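Long-range contacts in phosphoenolpyruvate--protein phosphotransferase (Escherichia coli, PDB 5T12), which probably transfers the phosphoryl group of phosphoenolpyruvate to the carrier protein NPr in the nitrogen-metabolic phosphotransferase system, and is represented here by its EIN (enzyme I N-terminal) domain: residues Val28-Thr33 with Gly96-Trp101; Leu43-Leu47 with Leu85-Phe90; Val157-Leu161 with Val177-Asp181. The protein carries 1 engineered substitution. All coordinates share one frame; numbering follows the deposited sequence.

Contacts 1 and 2 belong to the helical subdomain, the part that binds the carrier protein in related enzymes I, whereas contact 3 lies in the alpha/beta subdomain, which in this family carries the phosphohistidine. The first two are neighbours, with centres 14 Å apart, and they meet where A99 CB packs on L43 CG at 3.7 Å. In sequence both segments of contact 2 fall between those of contact 1. Contact 3 comes later in the chain and is well separated: its centre is 32 Å from that of contact 1 and 33 Å from that of contact 2, with nearest atoms about 19 Å and about 22 Å away respectively.

Contact 1: residues Val28-Thr33 with Gly96-Trp101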
# COMPACT_ATOMS: atom_id res chain seq x y z
N VAL A 28 -12.97 -10.49 -1.29
CA VAL A 28 -12.82 -11.81 -1.88
C VAL A 28 -13.89 -12.72 -1.30
O VAL A 28 -14.12 -12.73 -0.09
CB VAL A 28 -11.41 -12.38 -1.63
CG1 VAL A 28 -11.35 -13.86 -2.00
CG2 VAL A 28 -10.37 -11.60 -2.40
N TYR A 29 -14.57 -13.47 -2.17
CA TYR A 29 -15.58 -14.43 -1.75
C TYR A 29 -15.22 -15.81 -2.27
O TYR A 29 -14.48 -15.96 -3.24
CB TYR A 29 -16.97 -14.02 -2.24
CG TYR A 29 -17.08 -13.86 -3.74
CD1 TYR A 29 -16.86 -12.63 -4.34
CD2 TYR A 29 -17.42 -14.94 -4.56
CE1 TYR A 29 -16.96 -12.47 -5.71
CE2 TYR A 29 -17.52 -14.79 -5.93
CZ TYR A 29 -17.29 -13.56 -6.50
OH TYR A 29 -17.39 -13.40 -7.86
N GLN A 30 -15.75 -16.83 -1.59
CA GLN A 30 -15.49 -18.21 -2.00
C GLN A 30 -16.08 -18.47 -3.38
O GLN A 30 -17.28 -18.27 -3.60
CB GLN A 30 -16.06 -19.18 -0.97
CG GLN A 30 -15.83 -20.64 -1.33
CD GLN A 30 -15.93 -21.57 -0.13
OE1 GLN A 30 -15.33 -22.64 -0.11
NE2 GLN A 30 -16.70 -21.16 0.87
N ALA A 31 -15.24 -18.91 -4.30
CA ALA A 31 -15.66 -19.16 -5.67
C ALA A 31 -15.17 -20.53 -6.11
O ALA A 31 -14.04 -20.92 -5.80
CB ALA A 31 -15.14 -18.08 -6.63
N SER A 32 -16.03 -21.26 -6.81
CA SER A 32 -15.68 -22.58 -7.31
C SER A 32 -14.90 -22.46 -8.62
O SER A 32 -15.08 -21.52 -9.40
CB SER A 32 -16.94 -23.42 -7.53
OG SER A 32 -17.93 -22.68 -8.22
N THR A 33 -14.02 -23.44 -8.85
CA THR A 33 -13.25 -23.51 -10.09
C THR A 33 -13.27 -24.94 -10.60
O THR A 33 -13.20 -25.90 -9.82
CB THR A 33 -11.80 -23.04 -9.89
OG1 THR A 33 -11.08 -23.16 -11.12
CG2 THR A 33 -11.10 -23.85 -8.80
N GLY A 96 -11.13 -27.15 -4.78
CA GLY A 96 -11.98 -26.50 -5.75
C GLY A 96 -12.16 -25.02 -5.49
O GLY A 96 -13.27 -24.49 -5.62
N SER A 97 -11.08 -24.34 -5.13
CA SER A 97 -11.11 -22.91 -4.83
C SER A 97 -10.31 -22.13 -5.85
O SER A 97 -9.30 -22.62 -6.39
CB SER A 97 -10.56 -22.63 -3.42
OG SER A 97 -11.29 -23.33 -2.43
N VAL A 98 -10.76 -20.91 -6.13
CA VAL A 98 -10.02 -20.01 -7.00
C VAL A 98 -8.83 -19.43 -6.23
O VAL A 98 -8.79 -19.43 -5.00
CB VAL A 98 -10.94 -18.90 -7.54
CG1 VAL A 98 -10.27 -18.11 -8.66
CG2 VAL A 98 -12.23 -19.51 -8.05
N ALA A 99 -7.83 -18.95 -6.99
CA ALA A 99 -6.58 -18.49 -6.38
C ALA A 99 -6.82 -17.38 -5.37
O ALA A 99 -6.13 -17.30 -4.35
CB ALA A 99 -5.62 -18.02 -7.47
N GLU A 100 -7.80 -16.51 -5.62
CA GLU A 100 -8.07 -15.41 -4.70
C GLU A 100 -8.57 -15.91 -3.36
O GLU A 100 -8.13 -15.44 -2.31
CB GLU A 100 -9.07 -14.43 -5.32
CG GLU A 100 -8.49 -13.52 -6.40
CD GLU A 100 -8.31 -14.23 -7.73
OE1 GLU A 100 -8.72 -15.40 -7.85
OE2 GLU A 100 -7.75 -13.61 -8.66
N TRP A 101 -9.50 -16.88 -3.36
CA TRP A 101 -9.99 -17.43 -2.11
C TRP A 101 -8.91 -18.22 -1.39
O TRP A 101 -8.85 -18.21 -0.15
CB TRP A 101 -11.22 -18.30 -2.37
CG TRP A 101 -11.75 -18.99 -1.15
CD1 TRP A 101 -11.59 -20.30 -0.81
CD2 TRP A 101 -12.52 -18.40 -0.10
NE1 TRP A 101 -12.22 -20.56 0.38
CE2 TRP A 101 -12.80 -19.41 0.84
CE3 TRP A 101 -13.01 -17.11 0.14
CZ2 TRP A 101 -13.54 -19.18 2.00
CZ3 TRP A 101 -13.75 -16.88 1.29
CH2 TRP A 101 -14.00 -17.91 2.20
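Q30 lies across one face of the W101 indole. Its CB sits almost on the normal of the six-membered ring, 3.6 Å from the ring centroid, in a CH-pi contact. With CG anti to the backbone N (chi1 180°) and the chain extended beyond it, the side chain runs over the indole, and its amide stacks above the ring system, the two planes only 14° apart. The amide therefore offers W101 its flat side, with Q30 CD 3.9 Å from W101 NE1. V28 takes a different position: its CG1 lies near the ring plane, 4.2 Å from W101 CE3 at the edge, and also rests against the carbonyl O of E100. Although the CB of E100 reaches V28, its carboxylate turns off to a salt bridge with R42 of helix 36-61.

Further along, A31 and V98 meet by methyl groups, A31 CB to V98 CG2 at 3.5 Å. Beside them V98 N donates to A31 O over 3.3 Å, from 27° outside the carbonyl plane. T33 directs its CG2 onto S97 O at 3.2 Å, while a weak bond joins T33 N to G96 O.

The loop before helix 36-61 is thus laid over the start of helix 99-115, where V98 is the N-cap residue and E39 accepts a hydrogen bond from A99 N. K104, one turn into this helix, bonds V28 O. One end of the loop is consequently held by dispersion and stacking against an indole, the other by sparse, rather long backbone bonds; the charged E100–R42 pair, off to one side, ties the same helix start to helix 36-61.

Contact 2: residues Leu43-Leu47 with Leu85-Phe90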
# COMPACT_ATOMS: atom_id res chain seq x y z
N LEU A 43 -1.25 -18.85 -9.17
CA LEU A 43 -0.68 -18.66 -7.85
C LEU A 43 0.84 -18.62 -7.89
O LEU A 43 1.46 -17.78 -7.23
CB LEU A 43 -1.17 -19.75 -6.90
CG LEU A 43 -2.51 -19.47 -6.22
CD1 LEU A 43 -3.08 -20.74 -5.61
CD2 LEU A 43 -2.34 -18.40 -5.16
N THR A 44 1.46 -19.53 -8.66
CA THR A 44 2.91 -19.51 -8.78
C THR A 44 3.40 -18.24 -9.45
O THR A 44 4.52 -17.78 -9.17
CB THR A 44 3.40 -20.74 -9.55
OG1 THR A 44 2.72 -20.81 -10.81
CG2 THR A 44 3.12 -22.01 -8.76
N GLY A 45 2.59 -17.65 -10.32
CA GLY A 45 2.96 -16.38 -10.92
C GLY A 45 2.93 -15.24 -9.93
O GLY A 45 3.83 -14.38 -9.92
N ALA A 46 1.91 -15.20 -9.07
CA ALA A 46 1.80 -14.13 -8.09
C ALA A 46 2.84 -14.27 -6.99
O ALA A 46 3.42 -13.27 -6.53
CB ALA A 46 0.39 -14.10 -7.50
N LEU A 47 3.10 -15.50 -6.53
CA LEU A 47 4.09 -15.71 -5.48
C LEU A 47 5.48 -15.30 -5.95
O LEU A 47 6.26 -14.74 -5.17
CB LEU A 47 4.09 -17.18 -5.05
CG LEU A 47 2.87 -17.70 -4.29
CD1 LEU A 47 2.96 -19.20 -4.10
CD2 LEU A 47 2.72 -16.99 -2.95
N LEU A 85 4.57 -22.62 2.01
CA LEU A 85 3.50 -21.66 1.77
C LEU A 85 2.73 -22.00 0.50
O LEU A 85 1.50 -21.92 0.47
CB LEU A 85 4.07 -20.24 1.69
CG LEU A 85 3.08 -19.16 1.25
CD1 LEU A 85 1.97 -19.00 2.28
CD2 LEU A 85 3.79 -17.83 1.02
N ARG A 86 3.45 -22.37 -0.56
CA ARG A 86 2.80 -22.70 -1.82
C ARG A 86 1.96 -23.97 -1.69
O ARG A 86 0.88 -24.07 -2.28
CB ARG A 86 3.84 -22.85 -2.93
CG ARG A 86 3.27 -22.93 -4.33
CD ARG A 86 3.47 -24.31 -4.92
NE ARG A 86 4.88 -24.67 -5.05
CZ ARG A 86 5.30 -25.86 -5.45
NH1 ARG A 86 4.43 -26.81 -5.76
NH2 ARG A 86 6.60 -26.10 -5.54
N ARG A 87 2.44 -24.94 -0.91
CA ARG A 87 1.67 -26.16 -0.69
C ARG A 87 0.41 -25.88 0.12
O ARG A 87 -0.63 -26.52 -0.10
CB ARG A 87 2.53 -27.21 0.01
CG ARG A 87 3.74 -27.66 -0.80
CD ARG A 87 4.47 -28.80 -0.12
NE ARG A 87 3.67 -30.03 -0.12
CZ ARG A 87 4.10 -31.20 0.32
NH1 ARG A 87 3.31 -32.26 0.28
NH2 ARG A 87 5.33 -31.32 0.82
N GLU A 88 0.47 -24.93 1.06
CA GLU A 88 -0.73 -24.51 1.76
C GLU A 88 -1.75 -23.92 0.80
O GLU A 88 -2.96 -24.13 0.95
CB GLU A 88 -0.38 -23.49 2.85
CG GLU A 88 0.43 -24.04 4.02
CD GLU A 88 -0.35 -25.03 4.86
OE1 GLU A 88 -0.43 -26.21 4.46
OE2 GLU A 88 -0.88 -24.64 5.92
N LEU A 89 -1.28 -23.17 -0.21
CA LEU A 89 -2.18 -22.57 -1.18
C LEU A 89 -2.70 -23.60 -2.17
O LEU A 89 -3.86 -23.53 -2.60
CB LEU A 89 -1.46 -21.44 -1.92
CG LEU A 89 -1.00 -20.26 -1.06
CD1 LEU A 89 0.03 -19.42 -1.80
CD2 LEU A 89 -2.18 -19.40 -0.65
N PHE A 90 -1.87 -24.58 -2.56
CA PHE A 90 -2.33 -25.62 -3.47
C PHE A 90 -3.34 -26.55 -2.81
O PHE A 90 -4.20 -27.12 -3.50
CB PHE A 90 -1.15 -26.42 -4.01
CG PHE A 90 -0.42 -25.75 -5.15
CD1 PHE A 90 -0.68 -24.43 -5.48
CD2 PHE A 90 0.50 -26.45 -5.90
CE1 PHE A 90 -0.02 -23.82 -6.52
CE2 PHE A 90 1.17 -25.85 -6.95
CZ PHE A 90 0.91 -24.53 -7.26
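L47 and L89 reach toward each other tip to tip, CD1 to CD1 at 3.7 Å. The same L47 CD1 also rests on R86 CG at 3.7 Å, the two side chains crossing at about a right angle, and L47 CD2 meets L85 CD2 more loosely. One turn earlier on helix 36-61, L43 CD1 touches L89 CB, and L43 CB lies at the edge of the F90 ring. T44 contributes its methyl, CG2 standing 3.7 Å from F90 CZ.

R86 covers part of that ring from its own helix: its chain bends at chi2 (-111°) and chi3, which places CD 3.4 Å above one face, offset toward the rim, where it would limit the ring's tilt. With chi1 54°, T44 OG1 turns back to E41 O and CG2, anti to the carbonyl carbon, points toward F90. Behind the leucines, V103 and V106 of helix 99-115 back L43 and L89, and L136 of helix 126-140 backs L47, joining the pair to the helical bundle.

The segment axes approach to 11.2 Å and are roughly antiparallel, their N-to-C directions 147° apart. No hydrogen bond joins the two segments, so cohesion rests on apolar side chains, including the aliphatic part of an arginine.

Contact 3: residues Val157-Leu161 with Val177-Asp181; sequences VADEL and VVVRD
Strands 154-158 and 174-179 run parallel here, A158 bonding through both its N and its O: A158 N donates to V178 O at 3.1 Å with a C=O...N angle of 172°, and A158 O receives R180 N in the carbonyl plane. Beyond the strand ends the pairing goes on for one step, D181 N to D159 O at 2.9 Å. V157 and V178 lie side by side on one face of the sheet, with V157 CG1 4.1 Å from V178 CB. A158 and V179 occupy the other face.

Helix 163-166 connects the two strands in a beta-alpha-beta unit within the alpha/beta subdomain; strands 11-18 and 199-201 flank the pair. Beyond D181 comes helix 187-195, whose start corresponds, by family motif, to the phosphohistidine site; the deposited chain lacks histidine there, probably through the engineered substitution.

L161 folds back over V177 and crosses V179 at about a right angle, CB to V179 CG2 at 3.8 Å, while chi1 -173° sets CG anti to the backbone N and carries CD2 to V177 CG1 at the same distance. At the exposed end E160 OE2 comes within 4.4 Å of OD2 of the poorly ordered D181, a like-charge approach.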
# COMPACT_ATOMS: atom_id res chain seq x y z
N VAL A 157 -5.42 10.29 -0.48
CA VAL A 157 -6.03 10.99 0.64
C VAL A 157 -6.85 9.97 1.42
O VAL A 157 -7.63 9.20 0.84
CB VAL A 157 -6.90 12.17 0.18
CG1 VAL A 157 -6.02 13.31 -0.32
CG2 VAL A 157 -7.87 11.74 -0.91
N ALA A 158 -6.66 9.95 2.74
CA ALA A 158 -7.33 8.97 3.58
C ALA A 158 -7.32 9.45 5.02
O ALA A 158 -6.56 10.36 5.39
CB ALA A 158 -6.66 7.60 3.47
N ASP A 159 -8.18 8.84 5.82
CA ASP A 159 -8.23 9.15 7.25
C ASP A 159 -7.20 8.37 8.04
O ASP A 159 -6.69 8.88 9.05
CB ASP A 159 -9.63 8.87 7.79
CG ASP A 159 -10.10 7.46 7.47
OD1 ASP A 159 -9.57 6.86 6.51
OD2 ASP A 159 -10.99 6.95 8.18
N GLU A 160 -6.87 7.15 7.62
CA GLU A 160 -5.87 6.32 8.27
C GLU A 160 -4.95 5.73 7.21
O GLU A 160 -5.33 5.56 6.05
CB GLU A 160 -6.52 5.19 9.09
CG GLU A 160 -7.45 5.66 10.20
CD GLU A 160 -6.75 5.78 11.54
OE1 GLU A 160 -5.51 5.64 11.58
OE2 GLU A 160 -7.44 6.01 12.55
N LEU A 161 -3.72 5.41 7.63
CA LEU A 161 -2.73 4.82 6.74
C LEU A 161 -2.10 3.62 7.42
O LEU A 161 -1.53 3.75 8.51
CB LEU A 161 -1.65 5.85 6.35
CG LEU A 161 -0.65 5.40 5.29
CD1 LEU A 161 -1.36 5.04 3.99
CD2 LEU A 161 0.41 6.47 5.05
N VAL A 177 0.99 11.11 -0.38
CA VAL A 177 -0.02 10.62 0.56
C VAL A 177 -0.36 11.74 1.53
O VAL A 177 0.51 12.49 1.97
CB VAL A 177 0.47 9.37 1.32
CG1 VAL A 177 -0.64 8.83 2.22
CG2 VAL A 177 0.94 8.29 0.36
N VAL A 178 -1.65 11.85 1.87
CA VAL A 178 -2.13 12.82 2.85
C VAL A 178 -3.05 12.09 3.82
O VAL A 178 -4.09 11.56 3.41
CB VAL A 178 -2.88 13.99 2.20
CG1 VAL A 178 -3.43 14.92 3.28
CG2 VAL A 178 -1.96 14.75 1.25
N VAL A 179 -2.67 12.07 5.09
CA VAL A 179 -3.45 11.39 6.12
C VAL A 179 -3.99 12.42 7.10
O VAL A 179 -3.27 13.35 7.49
CB VAL A 179 -2.61 10.30 6.83
CG1 VAL A 179 -3.54 9.27 7.45
CG2 VAL A 179 -1.67 9.63 5.84
N ARG A 180 -5.26 12.27 7.48
CA ARG A 180 -5.92 13.16 8.42
C ARG A 180 -5.70 12.72 9.87
O ARG A 180 -5.28 13.52 10.71
CB ARG A 180 -7.42 13.27 8.11
CG ARG A 180 -8.18 14.16 9.08
CD ARG A 180 -9.67 13.92 9.04
NE ARG A 180 -10.43 15.12 9.38
CZ ARG A 180 -11.08 15.29 10.52
NH1 ARG A 180 -11.08 14.33 11.43
NH2 ARG A 180 -11.75 16.41 10.75
N ASP A 181 -5.92 11.45 10.21
CA ASP A 181 -5.38 10.94 11.46
C ASP A 181 -4.21 10.02 11.13
O ASP A 181 -4.37 9.08 10.34
CB ASP A 181 -6.42 10.16 12.27
CG ASP A 181 -7.74 10.90 12.44
OD1 ASP A 181 -7.72 12.15 12.48
OD2 ASP A 181 -8.80 10.23 12.54